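Local coordinates for chitin-binding domain 3 protein (Micromonospora aurantiaca ATCC 27029, PDB 5OPF), which probably cleaves crystalline polysaccharides such as cellulose by oxidation, as a copper-dependent lytic polysaccharide monooxygenase, at residues G62-G67 and L129-L134; Q68-G73 and Y186-V191; Y116-G121 and G168-Y173. All blocks are in the same frame, centred on the assembly; numbering follows the deposited sequence.

Contact 1: residues G62-G67 and L129-L134; sequences GAIPDG and LRWSDL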
loop_
_atom_site.group_PDB
_atom_site.type_symbol
_atom_site.label_atom_id
_atom_site.label_comp_id
_atom_site.label_asym_id
_atom_site.label_seq_id
_atom_site.Cartn_x
_atom_site.Cartn_y
_atom_site.Cartn_z
ATOM N N GLY A 62 -7.821 -6.525 -14.237
ATOM C CA GLY A 62 -8.743 -7.635 -14.400
ATOM C C GLY A 62 -8.895 -8.447 -13.128
ATOM O O GLY A 62 -9.981 -8.969 -12.839
ATOM N N ALA A 63 -7.828 -8.559 -12.351
ATOM C CA ALA A 63 -7.836 -9.371 -11.142
ATOM C C ALA A 63 -8.383 -8.644 -9.921
ATOM O O ALA A 63 -8.692 -9.301 -8.917
ATOM C CB ALA A 63 -6.418 -9.847 -10.832
ATOM N N ILE A 64 -8.505 -7.322 -9.970
ATOM C CA ILE A 64 -8.779 -6.531 -8.772
ATOM C C ILE A 64 -9.973 -5.619 -9.014
ATOM O O ILE A 64 -9.814 -4.527 -9.585
ATOM C CB ILE A 64 -7.531 -5.751 -8.355
ATOM C CG1 ILE A 64 -6.451 -6.763 -7.964
ATOM C CG2 ILE A 64 -7.845 -4.792 -7.203
ATOM C CD1 ILE A 64 -5.144 -6.139 -7.715
ATOM N N PRO A 65 -11.176 -6.019 -8.623
ATOM C CA PRO A 65 -12.343 -5.155 -8.843
ATOM C C PRO A 65 -12.260 -3.855 -8.059
ATOM O O PRO A 65 -11.645 -3.775 -6.996
ATOM C CB PRO A 65 -13.511 -6.008 -8.341
ATOM C CG PRO A 65 -13.038 -7.419 -8.434
ATOM C CD PRO A 65 -11.571 -7.346 -8.118
ATOM N N ASP A 66 -12.945 -2.839 -8.580
ATOM C CA ASP A 66 -13.097 -1.591 -7.852
ATOM C C ASP A 66 -13.632 -1.878 -6.453
ATOM O O ASP A 66 -14.494 -2.740 -6.260
ATOM C CB ASP A 66 -14.070 -0.650 -8.583
ATOM C CG ASP A 66 -13.463 0.019 -9.812
ATOM O OD1 ASP A 66 -12.240 -0.091 -10.044
ATOM O OD2 ASP A 66 -14.243 0.674 -10.541
ATOM N N GLY A 67 -13.130 -1.127 -5.478
ATOM C CA GLY A 67 -13.490 -1.320 -4.088
ATOM C C GLY A 67 -12.714 -2.406 -3.377
ATOM O O GLY A 67 -12.915 -2.598 -2.167
ATOM N N LEU A 129 -12.235 3.046 -3.253
ATOM C CA LEU A 129 -11.175 3.346 -4.206
ATOM C C LEU A 129 -11.412 2.568 -5.492
ATOM O O LEU A 129 -11.598 1.347 -5.466
ATOM C CB LEU A 129 -9.818 2.983 -3.613
ATOM C CG LEU A 129 -8.594 3.353 -4.457
ATOM C CD1 LEU A 129 -8.472 4.850 -4.635
ATOM C CD2 LEU A 129 -7.347 2.777 -3.831
ATOM N N ARG A 130 -11.419 3.284 -6.617
ATOM C CA ARG A 130 -11.624 2.715 -7.942
ATOM C C ARG A 130 -10.386 2.934 -8.805
ATOM O O ARG A 130 -9.651 3.910 -8.630
ATOM C CB ARG A 130 -12.778 3.420 -8.655
ATOM C CG ARG A 130 -14.057 3.432 -7.890
ATOM C CD ARG A 130 -15.132 4.204 -8.634
ATOM N NE ARG A 130 -16.406 4.044 -7.961
ATOM C CZ ARG A 130 -17.124 2.924 -7.973
ATOM N NH1 ARG A 130 -16.709 1.851 -8.645
ATOM N NH2 ARG A 130 -18.267 2.886 -7.313
ATOM N N TRP A 131 -10.174 2.042 -9.769
ATOM C CA TRP A 131 -9.086 2.247 -10.717
ATOM C C TRP A 131 -9.197 3.603 -11.412
ATOM O O TRP A 131 -8.182 4.276 -11.641
ATOM C CB TRP A 131 -9.047 1.110 -11.734
ATOM C CG TRP A 131 -8.476 -0.168 -11.188
ATOM C CD1 TRP A 131 -9.169 -1.227 -10.679
ATOM C CD2 TRP A 131 -7.088 -0.527 -11.114
ATOM N NE1 TRP A 131 -8.304 -2.214 -10.283
ATOM C CE2 TRP A 131 -7.022 -1.809 -10.541
ATOM C CE3 TRP A 131 -5.899 0.115 -11.455
ATOM C CZ2 TRP A 131 -5.818 -2.476 -10.325
ATOM C CZ3 TRP A 131 -4.699 -0.548 -11.231
ATOM C CH2 TRP A 131 -4.675 -1.831 -10.682
ATOM N N SER A 132 -10.417 4.039 -11.735
ATOM C CA SER A 132 -10.600 5.309 -12.439
ATOM C C SER A 132 -10.279 6.522 -11.572
ATOM O O SER A 132 -10.153 7.635 -12.102
ATOM C CB SER A 132 -12.031 5.411 -12.975
ATOM O OG SER A 132 -12.971 5.427 -11.925
ATOM N N ASP A 133 -10.167 6.347 -10.261
ATOM C CA ASP A 133 -9.698 7.425 -9.398
ATOM C C ASP A 133 -8.192 7.641 -9.465
ATOM O O ASP A 133 -7.716 8.665 -8.953
ATOM C CB ASP A 133 -10.040 7.127 -7.938
ATOM C CG ASP A 133 -11.531 7.102 -7.661
ATOM O OD1 ASP A 133 -12.225 8.033 -8.109
ATOM O OD2 ASP A 133 -11.992 6.149 -6.977
ATOM N N LEU A 134 -7.437 6.733 -10.079
ATOM C CA LEU A 134 -5.979 6.715 -9.987
ATOM C C LEU A 134 -5.315 7.226 -11.260
ATOM O O LEU A 134 -5.746 6.916 -12.378
ATOM C CB LEU A 134 -5.486 5.292 -9.750
ATOM C CG LEU A 134 -5.844 4.682 -8.404
ATOM C CD1 LEU A 134 -5.402 3.224 -8.388
ATOM C CD2 LEU A 134 -5.216 5.443 -7.242
HETATM O O HOH W 1 -12.735 2.299 -12.172
#
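The indole of W131 and the backbone of I64 make the tight half of this contact. NE1 of W131 donates to I64 O at 2.8 Å, arriving in the carbonyl plane with the oxygen close to the plane of the ring. The bond holds the NE1 edge of the indole at I64, with W131 CZ2 4.2 Å from I64 CB. D66 CG lies anti to its carbonyl carbon (chi1 -76°), which turns the carboxylate to R130 and W131. OD1 of D66 takes the backbone N-H of W131 at 3.0 Å in a nearly straight bond (168°), met from above the carboxylate plane. Next in the chain, G67 N donates to L129 O at 2.9 Å. In the immunoglobulin-like beta-sandwich of this family, these two bonds tie the loop after helix 60-63 to the connection between strands 110-118 and 134-140, W131 being the first residue of the 3-10 segment 131-133. The other half is looser and faces solvent. D66 OD2 reaches the exposed guanidinium of R130 through a long salt bridge, 3.3 Å to NH1, whose hydrogen bond is weak. The two planes stand 75° apart, unlike a two-pronged, coplanar pairing. A water donates to D66 OD2 and accepts from S132 N.

Contact 2: residues Q68-G73 and Y186-V191; sequences QLCSGG and YLCSDV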
loop_
_atom_site.group_PDB
_atom_site.type_symbol
_atom_site.label_atom_id
_atom_site.label_comp_id
_atom_site.label_asym_id
_atom_site.label_seq_id
_atom_site.Cartn_x
_atom_site.Cartn_y
_atom_site.Cartn_z
ATOM N N GLN A 68 -11.844 -3.124 -4.089
ATOM C CA GLN A 68 -11.009 -4.180 -3.528
ATOM C C GLN A 68 -9.531 -3.919 -3.792
ATOM O O GLN A 68 -8.708 -4.825 -3.654
ATOM C CB GLN A 68 -11.403 -5.545 -4.091
ATOM C CG GLN A 68 -12.844 -5.916 -3.818
ATOM C CD GLN A 68 -13.299 -7.139 -4.561
ATOM O OE1 GLN A 68 -14.452 -7.195 -5.038
ATOM N NE2 GLN A 68 -12.445 -8.122 -4.657
ATOM N N LEU A 69 -9.164 -2.691 -4.161
ATOM C CA LEU A 69 -7.760 -2.420 -4.478
ATOM C C LEU A 69 -6.858 -2.637 -3.266
ATOM O O LEU A 69 -5.785 -3.240 -3.380
ATOM C CB LEU A 69 -7.584 -1.006 -5.045
ATOM C CG LEU A 69 -7.878 -0.875 -6.545
ATOM C CD1 LEU A 69 -9.345 -1.093 -6.875
ATOM C CD2 LEU A 69 -7.409 0.457 -7.071
ATOM N N CYS A 70 -7.273 -2.148 -2.096
ATOM C CA CYS A 70 -6.380 -2.156 -0.940
ATOM C C CYS A 70 -6.205 -3.537 -0.311
ATOM O O CYS A 70 -5.255 -3.734 0.462
ATOM C CB CYS A 70 -6.837 -1.129 0.092
ATOM S SG CYS A 70 -6.881 0.570 -0.545
ATOM N N SER A 71 -7.095 -4.484 -0.614
ATOM C CA SER A 71 -6.948 -5.870 -0.192
ATOM C C SER A 71 -6.367 -6.755 -1.284
ATOM O O SER A 71 -6.333 -7.980 -1.118
ATOM C CB SER A 71 -8.292 -6.440 0.225
ATOM O OG SER A 71 -9.121 -6.604 -0.902
ATOM N N GLY A 72 -5.929 -6.185 -2.400
ATOM C CA GLY A 72 -5.406 -6.994 -3.494
ATOM C C GLY A 72 -6.451 -7.903 -4.106
ATOM O O GLY A 72 -6.132 -9.037 -4.485
ATOM N N GLY A 73 -7.692 -7.437 -4.217
ATOM C CA GLY A 73 -8.751 -8.290 -4.726
ATOM C C GLY A 73 -9.137 -9.373 -3.743
ATOM O O GLY A 73 -9.434 -10.504 -4.149
ATOM N N TYR A 186 0.094 -5.219 -3.738
ATOM C CA TYR A 186 -0.862 -4.131 -3.937
ATOM C C TYR A 186 -0.956 -3.319 -2.651
ATOM O O TYR A 186 -1.545 -3.780 -1.667
ATOM C CB TYR A 186 -2.229 -4.708 -4.321
ATOM C CG TYR A 186 -2.126 -5.528 -5.583
ATOM C CD1 TYR A 186 -2.168 -4.920 -6.828
ATOM C CD2 TYR A 186 -1.953 -6.904 -5.531
ATOM C CE1 TYR A 186 -2.018 -5.664 -7.999
ATOM C CE2 TYR A 186 -1.813 -7.657 -6.685
ATOM C CZ TYR A 186 -1.843 -7.038 -7.920
ATOM O OH TYR A 186 -1.710 -7.813 -9.056
ATOM N N LEU A 187 -0.353 -2.127 -2.638
ATOM C CA LEU A 187 -0.186 -1.356 -1.405
ATOM C C LEU A 187 -0.886 -0.004 -1.489
ATOM O O LEU A 187 -0.451 0.883 -2.236
ATOM C CB LEU A 187 1.293 -1.119 -1.112
ATOM C CG LEU A 187 2.214 -2.319 -0.894
ATOM C CD1 LEU A 187 1.572 -3.368 -0.001
ATOM C CD2 LEU A 187 2.659 -2.911 -2.240
ATOM N N CYS A 188 -1.931 0.183 -0.677
ATOM C CA CYS A 188 -2.542 1.501 -0.489
ATOM C C CYS A 188 -1.847 2.222 0.649
ATOM O O CYS A 188 -1.668 1.630 1.719
ATOM C CB CYS A 188 -4.016 1.361 -0.111
ATOM S SG CYS A 188 -5.058 0.810 -1.446
ATOM N N SER A 189 -1.505 3.497 0.441
ATOM C CA SER A 189 -0.957 4.346 1.501
ATOM C C SER A 189 -1.758 5.640 1.587
ATOM O O SER A 189 -1.916 6.348 0.580
ATOM C CB SER A 189 0.504 4.735 1.237
ATOM O OG SER A 189 1.325 3.598 1.105
ATOM N N ASP A 190 -2.231 5.972 2.785
ATOM C CA ASP A 190 -2.961 7.216 2.988
ATOM C C ASP A 190 -1.997 8.368 3.231
ATOM O O ASP A 190 -1.097 8.283 4.072
ATOM C CB ASP A 190 -3.943 7.056 4.144
ATOM C CG ASP A 190 -4.937 5.951 3.882
ATOM O OD1 ASP A 190 -5.851 6.194 3.059
ATOM O OD2 ASP A 190 -4.776 4.836 4.470
ATOM N N VAL A 191 -2.186 9.446 2.471
ATOM C CA VAL A 191 -1.303 10.603 2.534
ATOM C C VAL A 191 -2.129 11.878 2.566
ATOM O O VAL A 191 -3.319 11.890 2.245
ATOM C CB VAL A 191 -0.296 10.644 1.360
ATOM C CG1 VAL A 191 0.571 9.404 1.362
ATOM C CG2 VAL A 191 -1.010 10.824 0.028
HETATM O O HOH W 2 -2.839 -2.370 0.470
#
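C70 and C188 are joined by a disulfide that ties the loop 68-73 to strand 183-192, one of the core strands of the immunoglobulin-like beta-sandwich found in these monooxygenases. C188, Y186 and C70 carry most of the buried surface, and every residue that touches across the contact is buried.

The bond itself runs from C70 SG to C188 SG at 2.0 Å. Its chi3 of -87° is near the relaxed right angle and of left-handed sign, and it leaves C70 CB 3.8 Å from C188 CB. On both cysteines SG stands anti to the carbonyl carbon (chi1 -59° for C70 and -71° for C188), which turns each sulfur towards the partner segment. On the loop side C70 sits inside a type I turn running from L69 to G72. The turn is closed by G72 N donating to L69 O, with G73 N reaching back to Q68 O. G72 adopts a positive phi, and the chain leaves the turn there.

Two residues before C188 on the same side of the strand, Y186 packs against this turn. Its CB lies 4.0 Å from both L69 O and G72 CA, while CD2 of its ring is equally near G72 CA, at an oblique approach. The far end of the ring is held elsewhere: OH is hydrogen-bonded to S184 OG and to H60 ND1, and the ring also touches I64 and Y173. L69 O is claimed in turn by Y173 OH.

Between the two segments the polar backbone atoms meet through one water rather than directly. It donates to C70 O at 2.8 Å and to Y186 O at 2.9 Å, and accepts the N-H of C188 at 2.9 Å.

Contact 3: residues Y116-G121 and G168-Y173; sequences YVTKQG and GRHVVY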
loop_
_atom_site.group_PDB
_atom_site.type_symbol
_atom_site.label_atom_id
_atom_site.label_comp_id
_atom_site.label_asym_id
_atom_site.label_seq_id
_atom_site.Cartn_x
_atom_site.Cartn_y
_atom_site.Cartn_z
ATOM N N TYR A 116 0.634 5.053 -8.312
ATOM C CA TYR A 116 -0.548 5.813 -8.686
ATOM C C TYR A 116 -0.958 6.699 -7.511
ATOM O O TYR A 116 -0.751 6.347 -6.345
ATOM C CB TYR A 116 -1.730 4.866 -8.983
ATOM C CG TYR A 116 -1.507 3.931 -10.145
ATOM C CD1 TYR A 116 -0.860 2.715 -9.981
ATOM C CD2 TYR A 116 -1.938 4.268 -11.413
ATOM C CE1 TYR A 116 -0.643 1.878 -11.048
ATOM C CE2 TYR A 116 -1.722 3.427 -12.491
ATOM C CZ TYR A 116 -1.066 2.235 -12.296
ATOM O OH TYR A 116 -0.834 1.381 -13.362
ATOM N N VAL A 117 -1.586 7.841 -7.808
ATOM C CA VAL A 117 -2.181 8.691 -6.783
ATOM C C VAL A 117 -3.583 9.074 -7.227
ATOM O O VAL A 117 -3.830 9.355 -8.406
ATOM C CB VAL A 117 -1.324 9.943 -6.489
ATOM C CG1 VAL A 117 -2.033 10.913 -5.544
ATOM C CG2 VAL A 117 0.022 9.538 -5.902
ATOM N N THR A 118 -4.494 9.141 -6.260
ATOM C CA THR A 118 -5.857 9.560 -6.527
ATOM C C THR A 118 -5.904 10.981 -7.079
ATOM O O THR A 118 -5.049 11.831 -6.795
ATOM C CB THR A 118 -6.725 9.414 -5.268
ATOM O OG1 THR A 118 -6.069 9.987 -4.135
ATOM C CG2 THR A 118 -6.985 7.952 -4.988
ATOM N N LYS A 119 -6.917 11.210 -7.900
ATOM C CA LYS A 119 -7.156 12.496 -8.523
ATOM C C LYS A 119 -7.870 13.442 -7.562
ATOM O O LYS A 119 -8.694 13.029 -6.740
ATOM C CB LYS A 119 -8.018 12.287 -9.770
ATOM C CG LYS A 119 -7.355 11.423 -10.829
ATOM C CD LYS A 119 -8.360 10.787 -11.794
ATOM C CE LYS A 119 -7.669 9.827 -12.747
ATOM N NZ LYS A 119 -8.619 9.252 -13.745
ATOM N N GLN A 120 -7.557 14.734 -7.676
ATOM C CA GLN A 120 -8.267 15.724 -6.879
ATOM C C GLN A 120 -9.764 15.592 -7.119
ATOM O O GLN A 120 -10.222 15.490 -8.262
ATOM C CB GLN A 120 -7.783 17.136 -7.204
ATOM C CG GLN A 120 -8.215 18.179 -6.176
ATOM C CD GLN A 120 -7.514 18.037 -4.835
ATOM O OE1 GLN A 120 -6.490 17.365 -4.724
ATOM N NE2 GLN A 120 -8.071 18.672 -3.807
ATOM N N GLY A 121 -10.525 15.585 -6.027
ATOM C CA GLY A 121 -11.946 15.319 -6.049
ATOM C C GLY A 121 -12.322 13.983 -5.434
ATOM O O GLY A 121 -13.457 13.830 -4.966
ATOM N N GLY A 168 -4.605 18.128 0.255
ATOM C CA GLY A 168 -5.384 17.377 1.219
ATOM C C GLY A 168 -5.223 15.863 1.095
ATOM O O GLY A 168 -4.266 15.333 0.516
ATOM N N ARG A 169 -6.203 15.169 1.679
ATOM C CA ARG A 169 -6.170 13.717 1.823
ATOM C C ARG A 169 -6.292 13.008 0.480
ATOM O O ARG A 169 -7.189 13.304 -0.321
ATOM C CB ARG A 169 -7.331 13.284 2.715
ATOM C CG ARG A 169 -7.533 11.783 2.820
ATOM C CD ARG A 169 -8.704 11.414 3.703
ATOM N NE ARG A 169 -8.465 11.548 5.135
ATOM C CZ ARG A 169 -7.927 10.587 5.889
ATOM N NH1 ARG A 169 -7.537 9.450 5.338
ATOM N NH2 ARG A 169 -7.795 10.749 7.196
ATOM N N HIS A 170 -5.417 12.019 0.279
ATOM C CA HIS A 170 -5.338 11.221 -0.942
ATOM C C HIS A 170 -4.896 9.802 -0.596
ATOM O O HIS A 170 -4.561 9.498 0.550
ATOM C CB HIS A 170 -4.412 11.907 -1.960
ATOM C CG HIS A 170 -5.111 12.973 -2.715
ATOM N ND1 HIS A 170 -6.017 12.661 -3.702
ATOM C CD2 HIS A 170 -5.105 14.322 -2.591
ATOM C CE1 HIS A 170 -6.527 13.785 -4.171
ATOM N NE2 HIS A 170 -5.999 14.806 -3.511
ATOM N N VAL A 171 -4.910 8.935 -1.610
ATOM C CA VAL A 171 -4.392 7.579 -1.489
ATOM C C VAL A 171 -3.362 7.352 -2.589
ATOM O O VAL A 171 -3.599 7.682 -3.759
ATOM C CB VAL A 171 -5.519 6.527 -1.566
ATOM C CG1 VAL A 171 -4.964 5.122 -1.376
ATOM C CG2 VAL A 171 -6.594 6.801 -0.510
ATOM N N VAL A 172 -2.216 6.799 -2.201
ATOM C CA VAL A 172 -1.204 6.280 -3.110
ATOM C C VAL A 172 -1.464 4.786 -3.270
ATOM O O VAL A 172 -1.723 4.074 -2.294
ATOM C CB VAL A 172 0.210 6.523 -2.546
ATOM C CG1 VAL A 172 1.273 6.102 -3.553
ATOM C CG2 VAL A 172 0.404 7.982 -2.135
ATOM N N TYR A 173 -1.405 4.298 -4.507
ATOM C CA TYR A 173 -1.528 2.868 -4.783
ATOM C C TYR A 173 -0.271 2.433 -5.508
ATOM O O TYR A 173 0.017 2.918 -6.610
ATOM C CB TYR A 173 -2.739 2.563 -5.649
ATOM C CG TYR A 173 -3.164 1.110 -5.709
ATOM C CD1 TYR A 173 -3.412 0.377 -4.543
ATOM C CD2 TYR A 173 -3.398 0.479 -6.927
ATOM C CE1 TYR A 173 -3.865 -0.938 -4.586
ATOM C CE2 TYR A 173 -3.860 -0.828 -6.979
ATOM C CZ TYR A 173 -4.102 -1.523 -5.813
ATOM O OH TYR A 173 -4.621 -2.800 -5.885
#
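Y116 and Y173 form a hydrogen-bonded antiparallel pair at the regular end of this contact, the N-H of each donating to the carbonyl oxygen of the other at 2.8 Å. The strand axes run at 161° to one another. T118 N continues the backbone pairing with a 3.0 Å bond to V171 O.

Beyond that the side chains take over the polar contacts. T118 OG1 stands between its own backbone N and carbonyl carbon (chi1 48°), and from there it receives the N-H of V171 at 3.0 Å in an almost straight bond. The same oxygen is hydrogen-bonded to ND1 of H170 at 2.7 Å. The other ring nitrogen of H170, NE2, donates to Q120 OE1 at 2.9 Å, reaching it from above the plane of the amide, while the oxygen stays close to the plane of the imidazole. Gripped on both nitrogens, the buried imidazole cannot readily turn, and K119 O lies along the same ring edge beside CE1. Q120 OE1 has a second donor in T167 N.

The apolar part lies on the two faces of the sheet. V117 and V172, a non-hydrogen-bonded pair, meet through their CG2 methyls at 4.1 Å on one face. On the other, Y116 CB and Y173 CB lie 4.2 Å apart, and the methyl CG2 of T118 packs against V171 CB.

Strand 110-118 lies between 134-140 and 169-178 in the mixed sheet, and 183-192 continues it past 169-178. Across the sandwich, F98 of strand 97-104 packs on V117 and V172; on the opposite face Y173 meets Y186, C188 and L134.

Contacts 1 and 2 have centres about 10 Å apart, and their first segments, 62-67 and 68-73, are continuous in the chain. They also pack together, I64 CG2 lying 3.6 Å from L69 CA. Contact 3, centred about 12 Å from contact 2, shares a sheet with it: strands 169-178 and 183-192 are neighbours, and S189 N of contact 2 lies 2.8 Å from V172 O of contact 3, a probable hydrogen bond. Contacts 1 and 3 are about 13 Å apart centre to centre, joined where D133 O meets K119 N at 2.9 Å. None of the three holds a copper ligand, but the Y186 side chain is about 13 Å from the copper, which is bound at H1, H108 and the adjacent Y185.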